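Local atomic coordinates of flagellar hook-associated protein 3 (Bacillus cereus, PDB entry 5ZIY), a protein that probably forms, as hook-associated protein FlgL, part of the junction between the flagellar hook and the filament. Residues 33-44 and 86-97. Sequence-based numbering, arbitrary orientation.
Sequences NVLTQTENTLQG and LANTKEQGRYIF. With ZN (zinc ion), chain D.
T41, T38 and I96 meet where a beta hairpin lies against the long helix 8-60, within the N-terminal helical region shared with bacterial flagellins. The hairpin, strands 90-91 and 94-95 joined by a type I' turn from E91 to R94, follows helix 67-87 after N88 and T89; it meets the long helix through T89, I96 and F97 at its open end and through E91 and Q92 at its turn.

Apolar packing fills the middle. CD1 of I96 comes to 3.8 Å from CA of T38; its CG1 branch sits between the backbone N and carbonyl carbon (chi1 54°), which sends CD1 toward the helix while CG2 passes the T38 hydroxyl. CG2 of T41 reaches the edge of the F97 ring near the ring plane, 3.8 Å from CE2, and L42 CD2 approaches CZ obliquely. L139 and L140 of helix 137-155 also touch F97. Where helix 67-87 ends, L86 CD1 packs on the backbone of G44, 3.4 Å from its C.

Three threonine hydroxyls donate to backbone carbonyls of their own segment: T38 OG1 to V34 O, T41 OG1 to Q37 O and T89 OG1 to L86 O.

Polar contacts gather around E91, whose chain bends at chi2 (54°) and presents its carboxylate to N33 and Q37. The Q37 NE2 bond to E91 OE1 is weak, and the position of NE2 is uncertain. Both carboxylate oxygens ligate a zinc ion, which also holds a water; this would probably favour the ionised acid. N33 ND2 donates to E91 OE2 at 2.8 Å from above the carboxylate plane, while Q92 NE2, 2.7 Å from E91 OE2, arrives from the opposite face.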
ATOM      1  N   ASN A  33      -2.531 -11.197  -5.843  1.00 16.56           N
ATOM      2  CA  ASN A  33      -1.265 -11.191  -5.142  1.00 17.37           C
ATOM      3  C   ASN A  33      -0.729  -9.736  -4.938  1.00 16.31           C
ATOM      4  O   ASN A  33      -0.315  -9.377  -3.866  1.00 16.56           O
ATOM      5  CB  ASN A  33      -0.284 -12.070  -5.874  1.00 18.97           C
ATOM      6  CG  ASN A  33       1.100 -11.986  -5.320  1.00 20.66           C
ATOM      7  OD1 ASN A  33       1.319 -12.199  -4.128  1.00 21.76           O
ATOM      8  ND2 ASN A  33       2.087 -11.714  -6.213  1.00 21.64           N
ATOM      9  N   VAL A  34      -0.770  -8.905  -5.965  1.00 15.61           N
ATOM     10  CA  VAL A  34      -0.273  -7.541  -5.858  1.00 15.44           C
ATOM     11  C   VAL A  34      -1.141  -6.723  -4.892  1.00 14.67           C
ATOM     12  O   VAL A  34      -0.637  -6.013  -4.041  1.00 14.80           O
ATOM     13  CB  VAL A  34      -0.239  -6.901  -7.238  1.00 16.16           C
ATOM     14  CG1 VAL A  34      -0.105  -5.424  -7.137  1.00 16.79           C
ATOM     15  CG2 VAL A  34       0.933  -7.494  -8.045  1.00 17.56           C
ATOM     16  N   LEU A  35      -2.449  -6.888  -4.993  1.00 14.62           N
ATOM     17  CA  LEU A  35      -3.384  -6.260  -4.115  1.00 15.28           C
ATOM     18  C   LEU A  35      -3.302  -6.722  -2.662  1.00 15.92           C
ATOM     19  O   LEU A  35      -3.406  -5.909  -1.743  1.00 15.92           O
ATOM     20  CB  LEU A  35      -4.802  -6.474  -4.631  1.00 15.66           C
ATOM     21  CG  LEU A  35      -5.113  -5.787  -5.960  1.00 17.45           C
ATOM     22  CD1 LEU A  35      -6.493  -6.163  -6.454  1.00 16.71           C
ATOM     23  CD2 LEU A  35      -4.967  -4.260  -5.837  1.00 16.26           C
ATOM     24  N   THR A  36      -3.101  -8.008  -2.447  1.00 16.23           N
ATOM     25  CA  THR A  36      -2.930  -8.487  -1.076  1.00 16.84           C
ATOM     26  C   THR A  36      -1.692  -7.880  -0.468  1.00 16.69           C
ATOM     27  O   THR A  36      -1.733  -7.383   0.647  1.00 17.17           O
ATOM     28  CB  THR A  36      -2.878 -10.005  -1.054  1.00 18.35           C
ATOM     29  OG1 THR A  36      -4.121 -10.453  -1.556  1.00 19.95           O
ATOM     30  CG2 THR A  36      -2.639 -10.573   0.363  1.00 20.63           C
ATOM     31  N   GLN A  37      -0.612  -7.840  -1.234  1.00 17.41           N
ATOM     32  CA  GLN A  37       0.643  -7.306  -0.726  1.00 18.09           C
ATOM     33  C   GLN A  37       0.476  -5.837  -0.403  1.00 16.86           C
ATOM     34  O   GLN A  37       0.979  -5.365   0.613  1.00 17.52           O
ATOM     35  CB  GLN A  37       1.780  -7.519  -1.727  1.00 18.95           C
ATOM     36  CG  GLN A  37       2.267  -8.965  -1.806  1.00 24.08           C
ATOM     37  CD  GLN A  37       3.662  -9.105  -2.467  1.00 30.59           C
ATOM     38  OE1 GLN A  37       4.557  -8.261  -2.283  1.00 32.82           O
ATOM     39  NE2 GLN A  37       3.840 -10.179  -3.226  1.00 32.74           N
ATOM     40  N   THR A  38      -0.224  -5.120  -1.276  1.00 15.14           N
ATOM     41  CA  THR A  38      -0.512  -3.735  -1.061  1.00 14.68           C
ATOM     42  C   THR A  38      -1.313  -3.523   0.220  1.00 16.06           C
ATOM     43  O   THR A  38      -0.987  -2.662   1.040  1.00 16.36           O
ATOM     44  CB  THR A  38      -1.269  -3.135  -2.261  1.00 14.80           C
ATOM     45  OG1 THR A  38      -0.546  -3.403  -3.480  1.00 15.12           O
ATOM     46  CG2 THR A  38      -1.449  -1.650  -2.076  1.00 15.65           C
ATOM     47  N   GLU A  39      -2.360  -4.307   0.400  1.00 16.93           N
ATOM     48  CA  GLU A  39      -3.224  -4.111   1.532  1.00 19.95           C
ATOM     49  C   GLU A  39      -2.495  -4.428   2.857  1.00 20.05           C
ATOM     50  O   GLU A  39      -2.694  -3.744   3.862  1.00 20.30           O
ATOM     51  CB  GLU A  39      -4.458  -4.977   1.344  1.00 21.23           C
ATOM     52  CG  GLU A  39      -5.480  -4.800   2.361  1.00 29.00           C
ATOM     53  CD  GLU A  39      -6.648  -5.768   2.161  1.00 35.19           C
ATOM     54  OE1 GLU A  39      -6.421  -6.817   1.531  1.00 40.04           O
ATOM     55  OE2 GLU A  39      -7.773  -5.467   2.618  1.00 41.98           O
ATOM     56  N   ASN A  40      -1.657  -5.462   2.829  1.00 19.89           N
ATOM     57  CA  ASN A  40      -0.878  -5.880   3.984  1.00 21.23           C
ATOM     58  C   ASN A  40       0.149  -4.802   4.365  1.00 20.25           C
ATOM     59  O   ASN A  40       0.362  -4.557   5.540  1.00 20.79           O
ATOM     60  CB  ASN A  40      -0.167  -7.230   3.721  1.00 22.74           C
ATOM     61  CG  ASN A  40      -1.115  -8.439   3.757  1.00 26.73           C
ATOM     62  OD1 ASN A  40      -2.298  -8.334   4.109  1.00 31.49           O
ATOM     63  ND2 ASN A  40      -0.576  -9.618   3.416  1.00 28.46           N
ATOM     64  N   THR A  41       0.773  -4.163   3.368  1.00 18.22           N
ATOM     65  CA  THR A  41       1.714  -3.073   3.579  1.00 17.44           C
ATOM     66  C   THR A  41       1.009  -1.867   4.207  1.00 17.59           C
ATOM     67  O   THR A  41       1.484  -1.279   5.192  1.00 18.04           O
ATOM     68  CB  THR A  41       2.379  -2.700   2.241  1.00 17.97           C
ATOM     69  OG1 THR A  41       2.982  -3.886   1.705  1.00 19.18           O
ATOM     70  CG2 THR A  41       3.424  -1.600   2.380  1.00 17.58           C
ATOM     71  N   LEU A  42      -0.157  -1.530   3.683  1.00 17.18           N
ATOM     72  CA  LEU A  42      -0.972  -0.446   4.241  1.00 16.98           C
ATOM     73  C   LEU A  42      -1.395  -0.693   5.680  1.00 17.69           C
ATOM     74  O   LEU A  42      -1.385   0.261   6.493  1.00 18.40           O
ATOM     75  CB  LEU A  42      -2.202  -0.153   3.348  1.00 17.15           C
ATOM     76  CG  LEU A  42      -1.802   0.523   2.033  1.00 17.26           C
ATOM     77  CD1 LEU A  42      -2.888   0.319   1.006  1.00 17.58           C
ATOM     78  CD2 LEU A  42      -1.446   2.077   2.192  1.00 18.39           C
ATOM     79  N   GLN A  43      -1.748  -1.941   6.002  1.00 18.28           N
ATOM     80  CA  GLN A  43      -2.144  -2.297   7.377  1.00 20.86           C
ATOM     81  C   GLN A  43      -0.926  -2.203   8.313  1.00 21.02           C
ATOM     82  O   GLN A  43      -1.034  -1.769   9.447  1.00 22.70           O
ATOM     83  CB  GLN A  43      -2.850  -3.668   7.478  1.00 23.67           C
ATOM     84  CG  GLN A  43      -4.060  -3.873   6.507  1.00 25.93           C
ATOM     85  CD  GLN A  43      -5.456  -3.706   7.091  1.00 35.04           C
ATOM     86  OE1 GLN A  43      -6.418  -4.346   6.590  1.00 38.80           O
ATOM     87  NE2 GLN A  43      -5.606  -2.866   8.150  1.00 36.13           N
ATOM     88  N   GLY A  44       0.245  -2.557   7.808  1.00 19.95           N
ATOM     89  CA  GLY A  44       1.450  -2.449   8.551  1.00 20.26           C
ATOM     90  C   GLY A  44       1.768  -0.986   8.842  1.00 19.65           C
ATOM     91  O   GLY A  44       2.234  -0.686   9.940  1.00 20.70           O
ATOM     92  N   LEU A  86       8.400  -0.442   4.640  1.00 17.89           N
ATOM     93  CA  LEU A  86       7.096  -0.742   4.107  1.00 16.51           C
ATOM     94  C   LEU A  86       6.799   0.117   2.869  1.00 15.13           C
ATOM     95  O   LEU A  86       6.226  -0.353   1.911  1.00 15.75           O
ATOM     96  CB  LEU A  86       5.976  -0.591   5.185  1.00 16.47           C
ATOM     97  CG  LEU A  86       5.891  -1.522   6.394  1.00 18.81           C
ATOM     98  CD1 LEU A  86       4.853  -0.984   7.446  1.00 20.89           C
ATOM     99  CD2 LEU A  86       5.536  -3.041   6.071  1.00 18.49           C
ATOM    100  N   ALA A  87       7.195   1.366   2.853  1.00 14.96           N
ATOM    101  CA  ALA A  87       6.966   2.211   1.705  1.00 14.35           C
ATOM    102  C   ALA A  87       7.759   1.764   0.470  1.00 14.48           C
ATOM    103  O   ALA A  87       7.354   2.035  -0.683  1.00 15.18           O
ATOM    104  CB  ALA A  87       7.257   3.720   2.087  1.00 14.58           C
ATOM    105  N   ASN A  88       8.866   1.050   0.698  1.00 15.22           N
ATOM    106  CA  ASN A  88       9.708   0.531  -0.338  1.00 15.73           C
ATOM    107  C   ASN A  88       9.383  -0.921  -0.728  1.00 16.19           C
ATOM    108  O   ASN A  88      10.211  -1.547  -1.355  1.00 16.69           O
ATOM    109  CB  ASN A  88      11.206   0.644   0.091  1.00 17.07           C
ATOM    110  CG  ASN A  88      11.691   2.074   0.099  1.00 17.56           C
ATOM    111  OD1 ASN A  88      11.199   2.887  -0.679  1.00 18.83           O
ATOM    112  ND2 ASN A  88      12.644   2.396   0.980  1.00 18.25           N
ATOM    113  N   THR A  89       8.185  -1.427  -0.402  1.00 15.87           N
ATOM    114  CA  THR A  89       7.750  -2.756  -0.824  1.00 16.42           C
ATOM    115  C   THR A  89       7.733  -2.931  -2.356  1.00 16.90           C
ATOM    116  O   THR A  89       7.270  -2.073  -3.099  1.00 15.22           O
ATOM    117  CB  THR A  89       6.374  -3.142  -0.182  1.00 17.05           C
ATOM    118  OG1 THR A  89       6.508  -3.097   1.238  1.00 16.51           O
ATOM    119  CG2 THR A  89       5.922  -4.553  -0.593  1.00 17.05           C
ATOM    120  N   LYS A  90       8.333  -4.034  -2.799  1.00 18.07           N
ATOM    121  CA  LYS A  90       8.527  -4.343  -4.218  1.00 19.29           C
ATOM    122  C   LYS A  90       7.966  -5.722  -4.562  1.00 20.07           C
ATOM    123  O   LYS A  90       8.182  -6.656  -3.845  1.00 21.44           O
ATOM    124  CB  LYS A  90      10.007  -4.309  -4.515  1.00 20.53           C
ATOM    125  CG  LYS A  90      10.438  -4.697  -5.915  1.00 22.45           C
ATOM    126  CD  LYS A  90      11.984  -4.525  -6.023  1.00 24.15           C
ATOM    127  CE  LYS A  90      12.529  -4.840  -7.410  1.00 26.08           C
ATOM    128  NZ  LYS A  90      13.972  -5.213  -7.331  1.00 25.32           N
ATOM    129  N   GLU A  91       7.235  -5.817  -5.666  1.00 20.16           N
ATOM    130  CA  GLU A  91       6.641  -7.049  -6.096  1.00 20.62           C
ATOM    131  C   GLU A  91       6.577  -7.038  -7.603  1.00 20.21           C
ATOM    132  O   GLU A  91       6.255  -5.996  -8.177  1.00 18.62           O
ATOM    133  CB  GLU A  91       5.221  -7.138  -5.507  1.00 21.26           C
ATOM    134  CG  GLU A  91       4.389  -8.339  -5.955  1.00 23.03           C
ATOM    135  CD  GLU A  91       5.055  -9.676  -5.742  1.00 29.06           C
ATOM    136  OE1 GLU A  91       5.926  -9.827  -4.842  1.00 33.55           O
ATOM    137  OE2 GLU A  91       4.682 -10.604  -6.495  1.00 30.49           O
ATOM    138  N   GLN A  92       6.878  -8.188  -8.239  1.00 20.32           N
ATOM    139  CA  GLN A  92       6.907  -8.322  -9.706  1.00 19.71           C
ATOM    140  C   GLN A  92       7.682  -7.191 -10.315  1.00 20.26           C
ATOM    141  O   GLN A  92       7.177  -6.516 -11.210  1.00 20.82           O
ATOM    142  CB  GLN A  92       5.503  -8.304 -10.321  1.00 19.00           C
ATOM    143  CG  GLN A  92       4.539  -9.382  -9.841  1.00 19.02           C
ATOM    144  CD  GLN A  92       5.140 -10.759  -9.942  1.00 22.19           C
ATOM    145  OE1 GLN A  92       5.809 -11.079 -10.936  1.00 25.38           O
ATOM    146  NE2 GLN A  92       4.877 -11.602  -8.945  1.00 23.13           N
ATOM    147  N   GLY A  93       8.904  -6.968  -9.845  1.00 19.74           N
ATOM    148  CA  GLY A  93       9.800  -6.056 -10.510  1.00 19.98           C
ATOM    149  C   GLY A  93       9.546  -4.562 -10.339  1.00 18.43           C
ATOM    150  O   GLY A  93      10.332  -3.774 -10.794  1.00 19.25           O
ATOM    151  N   ARG A  94       8.487  -4.188  -9.639  1.00 16.92           N
ATOM    152  CA  ARG A  94       8.176  -2.798  -9.420  1.00 16.15           C
ATOM    153  C   ARG A  94       7.764  -2.494  -7.984  1.00 15.28           C
ATOM    154  O   ARG A  94       7.246  -3.361  -7.269  1.00 14.96           O
ATOM    155  CB  ARG A  94       7.047  -2.376 -10.351  1.00 15.54           C
ATOM    156  CG  ARG A  94       7.421  -2.340 -11.850  1.00 16.89           C
ATOM    157  CD  ARG A  94       8.402  -1.248 -12.096  1.00 17.55           C
ATOM    158  NE  ARG A  94       8.797  -1.107 -13.498  1.00 18.91           N
ATOM    159  CZ  ARG A  94       9.881  -1.655 -14.067  1.00 20.49           C
ATOM    160  NH1 ARG A  94      10.676  -2.449 -13.367  1.00 20.95           N
ATOM    161  NH2 ARG A  94      10.169  -1.420 -15.337  1.00 21.92           N
ATOM    162  N   TYR A  95       8.006  -1.246  -7.572  1.00 15.15           N
ATOM    163  CA  TYR A  95       7.583  -0.783  -6.240  1.00 14.47           C
ATOM    164  C   TYR A  95       6.118  -0.420  -6.200  1.00 13.53           C
ATOM    165  O   TYR A  95       5.656   0.377  -7.009  1.00 13.49           O
ATOM    166  CB  TYR A  95       8.434   0.396  -5.804  1.00 14.94           C
ATOM    167  CG  TYR A  95       9.886   0.020  -5.617  1.00 16.15           C
ATOM    168  CD1 TYR A  95      10.324  -0.531  -4.439  1.00 16.45           C
ATOM    169  CD2 TYR A  95      10.821   0.257  -6.605  1.00 17.40           C
ATOM    170  CE1 TYR A  95      11.672  -0.887  -4.251  1.00 17.94           C
ATOM    171  CE2 TYR A  95      12.195  -0.126  -6.434  1.00 18.99           C
ATOM    172  CZ  TYR A  95      12.594  -0.678  -5.259  1.00 19.16           C
ATOM    173  OH  TYR A  95      13.913  -1.009  -5.062  1.00 20.97           O
ATOM    174  N   ILE A  96       5.365  -0.973  -5.255  1.00 13.09           N
ATOM    175  CA  ILE A  96       3.940  -0.684  -5.244  1.00 12.95           C
ATOM    176  C   ILE A  96       3.600   0.768  -4.966  1.00 13.38           C
ATOM    177  O   ILE A  96       2.487   1.255  -5.347  1.00 12.72           O
ATOM    178  CB  ILE A  96       3.153  -1.593  -4.283  1.00 13.83           C
ATOM    179  CG1 ILE A  96       3.749  -1.544  -2.902  1.00 15.76           C
ATOM    180  CG2 ILE A  96       3.156  -3.100  -4.785  1.00 12.79           C
ATOM    181  CD1 ILE A  96       2.745  -1.973  -1.798  1.00 18.91           C
ATOM    182  N   PHE A  97       4.524   1.455  -4.286  1.00 14.41           N
ATOM    183  CA  PHE A  97       4.425   2.906  -4.033  1.00 15.04           C
ATOM    184  C   PHE A  97       5.492   3.740  -4.735  1.00 15.23           C
ATOM    185  O   PHE A  97       5.677   4.958  -4.441  1.00 16.43           O
ATOM    186  CB  PHE A  97       4.420   3.151  -2.533  1.00 15.29           C
ATOM    187  CG  PHE A  97       3.274   2.506  -1.840  1.00 14.90           C
ATOM    188  CD1 PHE A  97       1.980   2.924  -2.099  1.00 16.17           C
ATOM    189  CD2 PHE A  97       3.469   1.524  -0.914  1.00 15.81           C
ATOM    190  CE1 PHE A  97       0.902   2.325  -1.454  1.00 16.05           C
ATOM    191  CE2 PHE A  97       2.391   0.939  -0.260  1.00 16.42           C
ATOM    192  CZ  PHE A  97       1.108   1.336  -0.546  1.00 13.89           C
TER
HETATM  193 ZN    ZN D 302       6.492 -12.170  -5.871  1.00 39.71          ZN
HETATM  194  O   HOH W   1       5.188 -12.618  -3.758  1.00 24.27           O